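Local coordinates for ribulose-1,5-bisphosphate carboxylase/oxygenase large subunit (Rhodopseudomonas palustris, PDB 3QFW), which is a Rubisco-like protein, a TIM-barrel relative of the carbon-fixing enzyme, and probably catalyses a related magnesium-dependent reaction, at residues G114-L119 and I242-A247; R123-A128 and G248-A253; T134-K139 and H153-G158. One frame throughout, in Å; residues are numbered along the deposited sequence.

Contact 1 (G114-L119 and I242-A247); sequences GPRVGL and IVKEAA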
loop_
_atom_site.group_PDB
_atom_site.type_symbol
_atom_site.label_atom_id
_atom_site.label_comp_id
_atom_site.label_asym_id
_atom_site.label_seq_id
_atom_site.Cartn_x
_atom_site.Cartn_y
_atom_site.Cartn_z
ATOM N N GLY B 114 4.476 17.948 8.227
ATOM C CA GLY B 114 4.614 17.119 9.409
ATOM C C GLY B 114 3.442 17.160 10.370
ATOM O O GLY B 114 2.342 17.578 10.011
ATOM N N PRO B 115 3.668 16.709 11.611
ATOM C CA PRO B 115 2.569 16.595 12.571
ATOM C C PRO B 115 1.982 17.952 12.912
ATOM O O PRO B 115 2.737 18.892 13.206
ATOM C CB PRO B 115 3.241 15.979 13.803
ATOM C CG PRO B 115 4.440 15.274 13.257
ATOM C CD PRO B 115 4.920 16.144 12.137
ATOM N N ARG B 116 0.655 18.060 12.865
ATOM C CA ARG B 116 0.003 19.325 13.208
ATOM C C ARG B 116 -0.114 19.521 14.728
ATOM O O ARG B 116 -0.221 20.646 15.199
ATOM C CB ARG B 116 -1.382 19.448 12.553
ATOM C CG ARG B 116 -1.459 19.000 11.088
ATOM C CD ARG B 116 -0.302 19.512 10.271
ATOM N NE ARG B 116 -0.685 19.942 8.926
ATOM C CZ ARG B 116 -0.062 19.561 7.815
ATOM N NH1 ARG B 116 0.966 18.727 7.879
ATOM N NH2 ARG B 116 -0.459 20.020 6.640
ATOM N N VAL B 117 -0.115 18.425 15.483
ATOM C CA VAL B 117 -0.249 18.493 16.938
ATOM C C VAL B 117 1.073 18.099 17.589
ATOM O O VAL B 117 1.604 18.813 18.448
ATOM C CB VAL B 117 -1.367 17.563 17.454
ATOM C CG1 VAL B 117 -1.384 17.547 18.993
ATOM C CG2 VAL B 117 -2.720 17.980 16.893
ATOM N N GLY B 118 1.592 16.949 17.172
ATOM C CA GLY B 118 2.906 16.500 17.573
ATOM C C GLY B 118 3.027 16.079 19.031
ATOM O O GLY B 118 2.051 16.071 19.798
ATOM N N LEU B 119 4.245 15.705 19.400
ATOM C CA LEU B 119 4.544 15.246 20.748
ATOM C C LEU B 119 4.140 16.295 21.785
ATOM O O LEU B 119 3.506 15.971 22.787
ATOM C CB LEU B 119 6.034 14.904 20.869
ATOM C CG LEU B 119 6.634 14.656 22.259
ATOM C CD1 LEU B 119 5.954 13.487 22.957
ATOM C CD2 LEU B 119 8.137 14.419 22.134
ATOM N N ILE B 242 -6.391 13.720 4.714
ATOM C CA ILE B 242 -7.142 13.696 5.969
ATOM C C ILE B 242 -6.421 14.489 7.053
ATOM O O ILE B 242 -7.056 15.184 7.851
ATOM C CB ILE B 242 -7.405 12.257 6.473
ATOM C CG1 ILE B 242 -8.573 11.636 5.710
ATOM C CG2 ILE B 242 -7.755 12.250 7.950
ATOM C CD1 ILE B 242 -9.920 12.288 6.001
ATOM N N VAL B 243 -5.097 14.381 7.090
ATOM C CA VAL B 243 -4.316 15.144 8.064
ATOM C C VAL B 243 -4.635 16.631 7.937
ATOM O O VAL B 243 -4.800 17.331 8.935
ATOM C CB VAL B 243 -2.800 14.913 7.876
ATOM C CG1 VAL B 243 -1.980 15.995 8.589
ATOM C CG2 VAL B 243 -2.409 13.516 8.364
ATOM N N LYS B 244 -4.734 17.104 6.699
ATOM C CA LYS B 244 -5.058 18.503 6.428
ATOM C C LYS B 244 -6.489 18.903 6.794
ATOM O O LYS B 244 -6.818 20.093 6.828
ATOM C CB LYS B 244 -4.786 18.823 4.959
ATOM C CG LYS B 244 -3.321 19.059 4.662
ATOM C CD LYS B 244 -3.053 18.992 3.179
ATOM C CE LYS B 244 -1.586 19.221 2.881
ATOM N NZ LYS B 244 -1.284 19.039 1.426
ATOM N N GLU B 245 -7.331 17.912 7.062
ATOM C CA GLU B 245 -8.727 18.156 7.422
ATOM C C GLU B 245 -8.996 17.803 8.888
ATOM O O GLU B 245 -10.099 18.012 9.410
ATOM C CB GLU B 245 -9.652 17.371 6.476
ATOM C CG GLU B 245 -9.558 17.834 5.018
ATOM C CD GLU B 245 -10.318 16.943 4.044
ATOM O OE1 GLU B 245 -10.102 17.083 2.818
ATOM O OE2 GLU B 245 -11.127 16.103 4.499
ATOM N N ALA B 246 -7.970 17.287 9.556
ATOM C CA ALA B 246 -8.097 16.782 10.922
ATOM C C ALA B 246 -8.520 17.848 11.951
ATOM O O ALA B 246 -9.215 17.541 12.916
ATOM C CB ALA B 246 -6.805 16.097 11.357
ATOM N N ALA B 247 -8.087 19.086 11.752
ATOM C CA ALA B 247 -8.562 20.201 12.576
ATOM C C ALA B 247 -8.252 20.076 14.074
ATOM O O ALA B 247 -9.140 20.251 14.916
ATOM C CB ALA B 247 -10.070 20.405 12.364
#
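Arg116 lays its long side chain against Val243 and Lys244, near the end of helix 236-243, where a type I turn runs from Val243 to Ala246. The loop leading into helix 118-126 thus meets the end of the helix that precedes strand 250-253 of the TIM barrel. Of the residues here Arg116 has the most surface buried. Its aliphatic part meets the other segment first: CG lies 3.9 Å from Val243 CG1. The same methyl then sits over one face of the guanidinium, displaced toward the rim, with Arg116 CZ 4.1 Å from Val243 CG1. The two side chains cross at about a right angle, and one methyl thus serves both the alkyl and the flat part of the arginine. This needs a bent chain: with chi2 at -44° and chi3 off the staggered positions, the arginine folds back toward its own loop.

Val243 brings CG1 to this place because that methyl is anti to its backbone N. Lys244 CG approaches Arg116 NH2 obliquely, at 3.6 Å, and the extended lysine chain carries NZ to 5.4 Å from Arg116 NH2.

The guanidinium is fixed from the arginine's own side. Arg116 NH1 donates to Gly114 O over 2.8 Å with an N-H...O angle of 159°, in the carbonyl plane and on a lone pair, and NH1 also bonds Phe112 O. Next to it, Asp279 accepts the N-H groups of Val117 and Gly118, which ties the loop to the barrel.

Across the contact itself the chemistry is van der Waals alone. The carbonyls hold the arginine, the valine covers its face, and the two like charges, both on exposed residues, are probably kept tolerable by solvent.

Contact 2 (R123-A128 and G248-A253); sequences RTLTGA and GLVVVA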
loop_
_atom_site.group_PDB
_atom_site.type_symbol
_atom_site.label_atom_id
_atom_site.label_comp_id
_atom_site.label_asym_id
_atom_site.label_seq_id
_atom_site.Cartn_x
_atom_site.Cartn_y
_atom_site.Cartn_z
ATOM N N ARG B 123 0.987 15.974 24.627
ATOM C CA ARG B 123 1.284 16.176 26.048
ATOM C C ARG B 123 0.303 17.157 26.668
ATOM O O ARG B 123 -0.236 16.918 27.755
ATOM C CB ARG B 123 2.716 16.675 26.251
ATOM C CG ARG B 123 3.769 15.592 26.097
ATOM C CD ARG B 123 5.121 16.041 26.630
ATOM N NE ARG B 123 6.094 14.955 26.598
ATOM C CZ ARG B 123 6.080 13.932 27.442
ATOM N NH1 ARG B 123 5.147 13.863 28.387
ATOM N NH2 ARG B 123 6.997 12.977 27.346
ATOM N N THR B 124 0.077 18.265 25.974
ATOM C CA THR B 124 -0.808 19.309 26.480
ATOM C C THR B 124 -2.244 18.805 26.548
ATOM O O THR B 124 -2.958 19.052 27.515
ATOM C CB THR B 124 -0.752 20.567 25.599
ATOM O OG1 THR B 124 0.585 21.077 25.563
ATOM C CG2 THR B 124 -1.695 21.640 26.129
ATOM N N LEU B 125 -2.675 18.089 25.512
ATOM C CA LEU B 125 -4.043 17.591 25.469
ATOM C C LEU B 125 -4.345 16.572 26.562
ATOM O O LEU B 125 -5.467 16.508 27.057
ATOM C CB LEU B 125 -4.344 16.980 24.087
ATOM C CG LEU B 125 -4.514 17.992 22.963
ATOM C CD1 LEU B 125 -4.526 17.317 21.541
ATOM C CD2 LEU B 125 -5.788 18.759 23.199
ATOM N N THR B 126 -3.351 15.766 26.918
ATOM C CA THR B 126 -3.569 14.613 27.780
ATOM C C THR B 126 -3.195 14.944 29.214
ATOM O O THR B 126 -3.539 14.211 30.140
ATOM C CB THR B 126 -2.719 13.410 27.341
ATOM O OG1 THR B 126 -1.333 13.762 27.414
ATOM C CG2 THR B 126 -3.057 12.992 25.889
ATOM N N GLY B 127 -2.476 16.047 29.385
ATOM C CA GLY B 127 -2.000 16.443 30.697
ATOM C C GLY B 127 -0.719 15.750 31.127
ATOM O O GLY B 127 -0.316 15.854 32.286
ATOM N N ALA B 128 -0.074 15.033 30.212
ATOM C CA ALA B 128 1.205 14.408 30.537
ATOM C C ALA B 128 2.345 15.387 30.282
ATOM O O ALA B 128 2.807 15.540 29.152
ATOM C CB ALA B 128 1.404 13.121 29.756
ATOM N N GLY B 248 -6.997 19.784 14.406
ATOM C CA GLY B 248 -6.570 19.755 15.796
ATOM C C GLY B 248 -6.761 18.420 16.488
ATOM O O GLY B 248 -6.480 18.275 17.692
ATOM N N LEU B 249 -7.264 17.444 15.739
ATOM C CA LEU B 249 -7.381 16.083 16.237
ATOM C C LEU B 249 -5.989 15.481 16.342
ATOM O O LEU B 249 -5.118 15.796 15.537
ATOM C CB LEU B 249 -8.203 15.235 15.261
ATOM C CG LEU B 249 -9.679 15.576 15.067
ATOM C CD1 LEU B 249 -10.326 14.592 14.097
ATOM C CD2 LEU B 249 -10.396 15.560 16.399
ATOM N N VAL B 250 -5.770 14.611 17.316
ATOM C CA VAL B 250 -4.523 13.861 17.332
ATOM C C VAL B 250 -4.630 12.767 16.261
ATOM O O VAL B 250 -5.555 11.946 16.288
ATOM C CB VAL B 250 -4.227 13.252 18.710
ATOM C CG1 VAL B 250 -2.938 12.451 18.669
ATOM C CG2 VAL B 250 -4.135 14.361 19.785
ATOM N N VAL B 251 -3.703 12.770 15.309
ATOM C CA VAL B 251 -3.725 11.758 14.246
ATOM C C VAL B 251 -2.757 10.634 14.571
ATOM O O VAL B 251 -1.540 10.834 14.581
ATOM C CB VAL B 251 -3.363 12.348 12.887
ATOM C CG1 VAL B 251 -3.293 11.220 11.807
ATOM C CG2 VAL B 251 -4.373 13.417 12.499
ATOM N N VAL B 252 -3.302 9.456 14.843
ATOM C CA VAL B 252 -2.492 8.307 15.228
ATOM C C VAL B 252 -2.367 7.389 14.016
ATOM O O VAL B 252 -3.374 6.928 13.478
ATOM C CB VAL B 252 -3.148 7.510 16.369
ATOM C CG1 VAL B 252 -2.238 6.375 16.814
ATOM C CG2 VAL B 252 -3.507 8.426 17.558
ATOM N N ALA B 253 -1.142 7.113 13.591
ATOM C CA ALA B 253 -0.941 6.226 12.455
ATOM C C ALA B 253 -0.753 4.780 12.913
ATOM O O ALA B 253 -0.156 4.526 13.962
ATOM C CB ALA B 253 0.239 6.690 11.615
#
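Leu125 and Val250 supply the apolar part of the contact. The leucine's CD1 comes within 3.5 Å of Val250 CG2, tighter than usual for two carbons, and the two side chains run antiparallel where they overlap. Val250 CG2 is placed there by lying anti to its own carbonyl carbon, with CG1 anti to the backbone N (chi1 179°). Gly248 adds a looser backbone contact, its O being 4.4 Å from Leu125 CD1.

The geometry fits a TIM barrel whose N-terminal mouth is crossed by helix 118-126. Val250 is the first residue of strand 250-253 and also meets Leu200, which opens strand 200-202, while Thr126 touches Leu133 and Leu200, again at strand beginnings.

The polar bonds do not link the two segments; two of them lie at the end of the helix. Arg123 NH1 reaches Ala128 O over 3.0 Å; the acceptor lies in the guanidinium plane, but the donor stands 62° out of the carbonyl plane, above it. Thr126 OG1 takes a weak bond of 3.3 Å from Ala128 N, spanning Gly127, the first residue to leave helical angles, with positive phi. Farther out, Arg123 NH2 forms a salt bridge with Asp337.

Contact 3 (T134-K139 and H153-G158); sequences TASALK and HQLALG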
loop_
_atom_site.group_PDB
_atom_site.type_symbol
_atom_site.label_atom_id
_atom_site.label_comp_id
_atom_site.label_asym_id
_atom_site.label_seq_id
_atom_site.Cartn_x
_atom_site.Cartn_y
_atom_site.Cartn_z
ATOM N N THR B 134 0.434 6.615 28.039
ATOM C CA THR B 134 -0.121 5.271 27.988
ATOM C C THR B 134 -1.272 5.188 26.988
ATOM O O THR B 134 -2.019 6.153 26.791
ATOM C CB THR B 134 -0.646 4.820 29.371
ATOM O OG1 THR B 134 -1.815 5.578 29.708
ATOM C CG2 THR B 134 0.413 5.026 30.458
ATOM N N ALA B 135 -1.405 4.035 26.342
ATOM C CA ALA B 135 -2.530 3.799 25.444
ATOM C C ALA B 135 -3.027 2.375 25.588
ATOM O O ALA B 135 -2.280 1.488 26.010
ATOM C CB ALA B 135 -2.121 4.069 23.989
ATOM N N SER B 136 -4.284 2.156 25.216
ATOM C CA SER B 136 -4.815 0.808 25.069
ATOM C C SER B 136 -5.714 0.722 23.846
ATOM O O SER B 136 -6.189 1.739 23.332
ATOM C CB SER B 136 -5.609 0.393 26.306
ATOM O OG SER B 136 -5.815 -1.007 26.320
ATOM N N ALA B 137 -5.950 -0.498 23.381
ATOM C CA ALA B 137 -6.837 -0.693 22.245
ATOM C C ALA B 137 -8.134 -1.344 22.694
ATOM O O ALA B 137 -8.168 -2.069 23.693
ATOM C CB ALA B 137 -6.156 -1.527 21.158
ATOM N N LEU B 138 -9.205 -1.052 21.964
ATOM C CA LEU B 138 -10.490 -1.699 22.178
ATOM C C LEU B 138 -10.556 -2.979 21.345
ATOM O O LEU B 138 -10.525 -2.934 20.117
ATOM C CB LEU B 138 -11.631 -0.766 21.778
ATOM C CG LEU B 138 -11.724 0.577 22.500
ATOM C CD1 LEU B 138 -12.926 1.343 21.982
ATOM C CD2 LEU B 138 -11.789 0.406 24.032
ATOM N N LYS B 139 -10.618 -4.106 22.043
ATOM C CA LYS B 139 -10.685 -5.431 21.448
ATOM C C LYS B 139 -11.558 -6.263 22.366
ATOM O O LYS B 139 -11.624 -5.983 23.570
ATOM C CB LYS B 139 -9.288 -6.049 21.398
ATOM C CG LYS B 139 -8.251 -5.196 20.694
ATOM C CD LYS B 139 -6.891 -5.870 20.680
ATOM C CE LYS B 139 -5.934 -5.139 19.746
ATOM N NZ LYS B 139 -4.579 -5.764 19.707
ATOM N N HIS B 153 -14.682 2.898 28.913
ATOM C CA HIS B 153 -14.988 3.598 30.156
ATOM C C HIS B 153 -14.060 3.117 31.271
ATOM O O HIS B 153 -13.496 3.916 32.027
ATOM C CB HIS B 153 -16.457 3.386 30.530
ATOM C CG HIS B 153 -16.923 4.232 31.680
ATOM N ND1 HIS B 153 -17.262 5.562 31.541
ATOM C CD2 HIS B 153 -17.116 3.931 32.987
ATOM C CE1 HIS B 153 -17.645 6.043 32.711
ATOM N NE2 HIS B 153 -17.560 5.074 33.605
ATOM N N GLN B 154 -13.897 1.801 31.366
ATOM C CA GLN B 154 -13.027 1.228 32.381
ATOM C C GLN B 154 -11.574 1.648 32.158
ATOM O O GLN B 154 -10.878 1.993 33.098
ATOM C CB GLN B 154 -13.178 -0.291 32.437
ATOM C CG GLN B 154 -14.580 -0.730 32.836
ATOM C CD GLN B 154 -14.880 -2.172 32.467
ATOM O OE1 GLN B 154 -14.352 -3.107 33.069
ATOM N NE2 GLN B 154 -15.738 -2.357 31.468
ATOM N N LEU B 155 -11.124 1.645 30.906
ATOM C CA LEU B 155 -9.759 2.071 30.609
ATOM C C LEU B 155 -9.538 3.541 30.983
ATOM O O LEU B 155 -8.572 3.885 31.667
ATOM C CB LEU B 155 -9.436 1.828 29.128
ATOM C CG LEU B 155 -9.500 0.350 28.736
ATOM C CD1 LEU B 155 -9.529 0.176 27.209
ATOM C CD2 LEU B 155 -8.347 -0.420 29.363
ATOM N N ALA B 156 -10.448 4.402 30.539
ATOM C CA ALA B 156 -10.326 5.837 30.781
ATOM C C ALA B 156 -10.392 6.143 32.278
ATOM O O ALA B 156 -9.708 7.040 32.775
ATOM C CB ALA B 156 -11.411 6.593 30.016
ATOM N N LEU B 157 -11.197 5.372 32.996
ATOM C CA LEU B 157 -11.274 5.503 34.448
ATOM C C LEU B 157 -9.914 5.259 35.099
ATOM O O LEU B 157 -9.614 5.828 36.142
ATOM C CB LEU B 157 -12.329 4.555 35.032
ATOM C CG LEU B 157 -13.721 5.154 35.267
ATOM C CD1 LEU B 157 -14.631 4.153 35.971
ATOM C CD2 LEU B 157 -13.612 6.434 36.088
ATOM N N GLY B 158 -9.094 4.424 34.465
ATOM C CA GLY B 158 -7.779 4.083 34.979
ATOM C C GLY B 158 -6.693 5.099 34.684
ATOM O O GLY B 158 -5.565 4.973 35.168
#
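Ser136 is the first residue of strand 133-138, going along segment 134-139, to meet Leu155 of helix 145-157. Its CB is directed at the helix, and both methyls of the leucine face the hydroxyl from one side, equally far from it: Ser136 OG is 4.0 Å from Leu155 CD1 and 4.0 Å from Leu155 CD2. With OG anti to the backbone N (chi1 -164°), the CB-OG bond lies across the methyls, and Ser136 CB touches Leu155 CD1 at the same 4.0 Å as OG does.

Ala137 turns its CB to the opposite side, where it packs on Lys164, and offers only its carbonyl, with Ala137 O 4.4 Å from Leu155 CD1. Leu138 starts off along the strand's flank, but its tip bends back in, and Leu138 CD2 lies 3.9 Å from Leu155 CD1, the two chains meeting obliquely. Lys139, just past the strand, reaches another chain: its NZ makes a salt bridge with Glu35 of the second subunit.

Within these segments Leu155 is the one helix residue that touches the strand. An alanine here lacks both branches and would probably leave a gap over Ser136 and strip Leu138 CD2 of one of its packing partners.

Strand and helix run nearly antiparallel, at 173°, with short-segment axes 9.9 Å apart, as expected in a beta-alpha-beta unit; strand 162-165 completes it, and its Ile163 touches both Leu138 and Leu155. Val184 of helix 177-195 further covers Leu138.

The chemistry is dispersion contact between methyl groups, together with one hydroxyl set against them at van der Waals distance. Such a joint depends on shape rather than direction, so what this contact contributes is the fit of Leu155 against Ser136 and Leu138.

Contacts 1 and 2 share helix 118-126 and meet directly, Val117 CG1 lying 4.1 Å from Leu125 CD1, and their partners, helix 236-243 and strand 250-253, follow each other in the chain. Both are partly buried at the N-terminal end of the barrel. Contact 3 is buried, its centre about 15 Å from that of contact 2 and about 23 Å from that of contact 1, and it joins a strand to the outer helix that follows it. Chemistry follows place: contact 1, the one with most exposed residues, lays an arginine against a valine with a lysine beside it, contact 2 is a small methyl-to-methyl touch, and contact 3 packs a leucine over a serine and another leucine.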